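Local coordinates for protein tubulin binding cofactor C (Leishmania major, PDB 5AJ8) that probably acts as a chaperone in tubulin folding, this chain being the C-terminal domain of the cofactor, at residues R66-V77 against I84-P95. The protein carries 1 engineered substitution. Residues are numbered along the deposited sequence; the frame is centred on the assembly and turned at random. Where two conformers were deposited one is given.
Sequences RLKGCTNLDMYV and IIEECDAMRFGP. Engineered in segment 66-77: Met75 (natural residue Leu).
Two successive coils of a parallel beta-helix stack on each other where 66-77 meets 84-95, residue on equivalent residue from Arg66 on Ile84 to Tyr76 on Gly94. Each coil runs along one sheet, turns a corner and continues in the other sheet, and backbone bonds join the coils in both sheets and near the corner: Leu67 N to Ile84 O, Asp89 N to Cys70 O just before the corner at Asn72, and Met75 N to Arg92 O, the last at 2.7 Å and almost straight. In the loop before the corner, the thiol of Cys88 adds a side-chain acceptor, its SG receiving the Cys70 N-H at 3.5 Å. Inside the coils, selenomethionine Met91 is folded back at chi2 and chi3 (-61° and -76°), which brings its CE within 3.5 Å of Leu67 CD2 and into the same close range of Leu73 CB, joining the two inner walls. Engineered Met75, also selenomethionine, lays its CB over the face of the Phe93 ring, 4.0 Å from the centroid, a CH-pi contact. The outer faces carry charge pairs. Arg92 grips Asp74 side-on, NE to OD1 and NH2 to OD2, both 2.8 Å, with guanidinium and carboxylate planes 36° apart. On the other sheet Arg66 NH2 reaches Glu86 OE1 at 2.9 Å from above the carboxylate plane, while Ile84 CG2 lies over one guanidinium face. Strands 47-51 and 56-62 of the preceding coil flank 66-77, and beyond 84-95 Trp153 of strand 153-155 packs on Ile85, Met91 and Phe93.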
# COMPACT_ATOMS: atom_id res chain seq x y z
N ARG A 66 -6.90 3.37 -4.16
CA ARG A 66 -7.00 4.51 -5.07
C ARG A 66 -5.98 5.59 -4.73
O ARG A 66 -5.81 5.98 -3.57
CB ARG A 66 -8.41 5.08 -5.08
CG ARG A 66 -8.56 6.26 -6.05
CD ARG A 66 -9.95 6.35 -6.66
NE ARG A 66 -10.09 7.44 -7.63
CZ ARG A 66 -11.13 7.57 -8.45
NH1 ARG A 66 -12.13 6.67 -8.45
NH2 ARG A 66 -11.21 8.60 -9.27
N LEU A 67 -5.31 6.09 -5.75
CA LEU A 67 -4.33 7.16 -5.58
C LEU A 67 -4.66 8.37 -6.46
O LEU A 67 -4.99 8.22 -7.64
CB LEU A 67 -2.92 6.66 -5.87
CG LEU A 67 -2.39 5.59 -4.91
CD1 LEU A 67 -2.44 4.24 -5.58
CD2 LEU A 67 -0.97 5.90 -4.50
N LYS A 68 -4.56 9.57 -5.90
CA LYS A 68 -4.87 10.79 -6.62
C LYS A 68 -3.79 11.84 -6.36
O LYS A 68 -3.45 12.10 -5.22
CB LYS A 68 -6.23 11.35 -6.21
CG LYS A 68 -6.56 12.65 -6.92
CD LYS A 68 -8.01 13.07 -6.73
CE LYS A 68 -8.31 14.30 -7.57
NZ LYS A 68 -9.68 14.80 -7.29
N GLY A 69 -3.28 12.44 -7.42
CA GLY A 69 -2.33 13.54 -7.29
C GLY A 69 -1.01 13.14 -6.66
O GLY A 69 -0.40 13.95 -5.99
N CYS A 70 -0.57 11.91 -6.90
CA CYS A 70 0.69 11.40 -6.34
C CYS A 70 1.82 11.31 -7.40
O CYS A 70 1.56 11.03 -8.54
CB CYS A 70 0.45 10.02 -5.71
SG CYS A 70 -0.72 10.00 -4.31
N THR A 71 3.05 11.53 -6.97
CA THR A 71 4.21 11.46 -7.86
C THR A 71 5.36 10.72 -7.18
O THR A 71 5.59 10.90 -5.98
CB THR A 71 4.61 12.88 -8.31
OG1 THR A 71 5.90 12.86 -8.95
CG2 THR A 71 4.64 13.82 -7.14
N ASN A 72 6.04 9.83 -7.92
CA ASN A 72 7.22 9.11 -7.41
C ASN A 72 6.93 8.29 -6.14
O ASN A 72 7.61 8.42 -5.13
CB ASN A 72 8.41 10.06 -7.16
CG ASN A 72 8.99 10.62 -8.45
OD1 ASN A 72 9.86 10.02 -9.07
ND2 ASN A 72 8.53 11.77 -8.82
N LEU A 73 5.87 7.49 -6.21
CA LEU A 73 5.52 6.53 -5.15
C LEU A 73 5.93 5.14 -5.61
O LEU A 73 5.64 4.75 -6.75
CB LEU A 73 4.03 6.53 -4.86
CG LEU A 73 3.33 7.74 -4.22
CD1 LEU A 73 2.15 7.40 -3.34
CD2 LEU A 73 4.30 8.62 -3.47
N ASP A 74 6.66 4.41 -4.76
CA ASP A 74 6.87 2.98 -5.00
C ASP A 74 5.82 2.26 -4.16
O ASP A 74 5.83 2.38 -2.92
CB ASP A 74 8.29 2.52 -4.65
CG ASP A 74 9.35 3.02 -5.64
OD1 ASP A 74 9.00 3.50 -6.74
OD2 ASP A 74 10.56 2.96 -5.28
N MSE A 75 4.89 1.58 -4.82
CA MSE A 75 3.72 0.97 -4.16
C MSE A 75 3.87 -0.53 -4.10
O MSE A 75 3.84 -1.19 -5.15
CB MSE A 75 2.44 1.31 -4.97
CG MSE A 75 2.04 2.77 -5.14
SE MSE A 75 1.85 3.68 -3.42
CE MSE A 75 0.48 2.44 -2.73
N TYR A 76 4.01 -1.10 -2.90
CA TYR A 76 4.10 -2.54 -2.69
C TYR A 76 2.76 -3.05 -2.17
O TYR A 76 2.40 -2.86 -1.00
CB TYR A 76 5.25 -2.88 -1.73
CG TYR A 76 6.62 -2.46 -2.27
CD1 TYR A 76 7.12 -1.18 -2.06
CD2 TYR A 76 7.38 -3.34 -3.00
CE1 TYR A 76 8.37 -0.80 -2.55
CE2 TYR A 76 8.61 -2.98 -3.50
CZ TYR A 76 9.11 -1.71 -3.28
OH TYR A 76 10.34 -1.39 -3.81
N VAL A 77 2.03 -3.72 -3.05
CA VAL A 77 0.60 -3.81 -2.95
C VAL A 77 0.08 -5.26 -3.02
O VAL A 77 0.49 -6.04 -3.88
CB VAL A 77 -0.02 -2.97 -4.11
CG1 VAL A 77 -1.52 -3.19 -4.22
CG2 VAL A 77 0.29 -1.50 -3.93
N ILE A 84 -6.50 1.90 -8.76
CA ILE A 84 -6.88 3.00 -9.65
C ILE A 84 -5.95 4.19 -9.36
O ILE A 84 -5.78 4.57 -8.20
CB ILE A 84 -8.35 3.43 -9.43
CG1 ILE A 84 -9.31 2.28 -9.78
CG2 ILE A 84 -8.69 4.63 -10.30
CD1 ILE A 84 -10.77 2.54 -9.49
N ILE A 85 -5.40 4.79 -10.40
CA ILE A 85 -4.69 6.06 -10.23
C ILE A 85 -5.34 7.17 -11.04
O ILE A 85 -6.06 6.92 -12.01
CB ILE A 85 -3.20 5.95 -10.58
CG1 ILE A 85 -2.97 5.55 -12.03
CG2 ILE A 85 -2.52 4.97 -9.65
CD1 ILE A 85 -1.51 5.62 -12.45
N GLU A 86 -5.09 8.40 -10.60
CA GLU A 86 -5.67 9.59 -11.19
C GLU A 86 -4.75 10.78 -10.94
O GLU A 86 -4.43 11.09 -9.79
CB GLU A 86 -7.03 9.88 -10.56
CG GLU A 86 -7.74 11.05 -11.20
CD GLU A 86 -9.03 11.45 -10.50
OE1 GLU A 86 -9.41 10.82 -9.47
OE2 GLU A 86 -9.69 12.40 -11.00
N GLU A 87 -4.32 11.45 -12.01
CA GLU A 87 -3.35 12.55 -11.90
C GLU A 87 -2.10 12.10 -11.11
O GLU A 87 -1.65 12.80 -10.20
CB GLU A 87 -4.03 13.78 -11.27
CG GLU A 87 -4.96 14.50 -12.26
CD GLU A 87 -6.03 15.37 -11.60
OE1 GLU A 87 -5.98 15.63 -10.38
OE2 GLU A 87 -6.97 15.78 -12.32
N CYS A 88 -1.58 10.92 -11.45
CA CYS A 88 -0.37 10.37 -10.84
C CYS A 88 0.70 10.20 -11.90
O CYS A 88 0.40 10.09 -13.09
CB CYS A 88 -0.64 9.04 -10.15
SG CYS A 88 -1.74 9.12 -8.73
N ASP A 89 1.95 10.17 -11.48
CA ASP A 89 3.05 9.95 -12.43
C ASP A 89 4.24 9.39 -11.68
O ASP A 89 4.37 9.63 -10.50
CB ASP A 89 3.45 11.27 -13.12
CG ASP A 89 4.39 11.06 -14.34
OD1 ASP A 89 4.14 10.21 -15.22
OD2 ASP A 89 5.41 11.78 -14.41
N ALA A 90 5.08 8.66 -12.40
CA ALA A 90 6.29 8.03 -11.86
C ALA A 90 5.89 7.09 -10.74
O ALA A 90 6.50 7.09 -9.66
CB ALA A 90 7.31 9.09 -11.42
N MSE A 91 4.86 6.30 -11.01
CA MSE A 91 4.36 5.31 -10.06
C MSE A 91 4.99 3.99 -10.43
O MSE A 91 5.05 3.63 -11.61
CB MSE A 91 2.85 5.20 -10.09
CG MSE A 91 2.08 6.52 -9.97
SE MSE A 91 2.46 7.42 -8.28
CE MSE A 91 1.35 6.26 -7.16
N ARG A 92 5.51 3.28 -9.43
CA ARG A 92 6.05 1.94 -9.68
C ARG A 92 5.43 0.95 -8.69
O ARG A 92 5.36 1.22 -7.48
CB ARG A 92 7.57 1.95 -9.51
CG ARG A 92 8.26 3.02 -10.35
CD ARG A 92 9.76 2.81 -10.44
NE ARG A 92 10.37 2.81 -9.12
CZ ARG A 92 11.64 2.54 -8.87
NH1 ARG A 92 12.45 2.22 -9.86
NH2 ARG A 92 12.12 2.60 -7.63
N PHE A 93 5.02 -0.20 -9.21
CA PHE A 93 4.29 -1.20 -8.42
C PHE A 93 5.02 -2.51 -8.23
O PHE A 93 5.58 -3.08 -9.15
CB PHE A 93 2.92 -1.48 -9.05
CG PHE A 93 1.95 -0.36 -8.88
CD1 PHE A 93 2.02 0.75 -9.68
CD2 PHE A 93 0.97 -0.42 -7.90
CE1 PHE A 93 1.13 1.79 -9.52
CE2 PHE A 93 0.09 0.61 -7.71
CZ PHE A 93 0.17 1.73 -8.52
N GLY A 94 4.96 -2.98 -7.00
CA GLY A 94 5.56 -4.23 -6.59
C GLY A 94 4.61 -4.95 -5.65
O GLY A 94 3.52 -4.45 -5.33
N PRO A 95 5.01 -6.15 -5.21
CA PRO A 95 4.24 -6.97 -4.29
C PRO A 95 4.49 -6.67 -2.80
O PRO A 95 5.62 -6.34 -2.39
CB PRO A 95 4.73 -8.37 -4.62
CG PRO A 95 6.19 -8.16 -4.89
CD PRO A 95 6.24 -6.85 -5.66
O HOH W 1 8.24 5.85 -8.00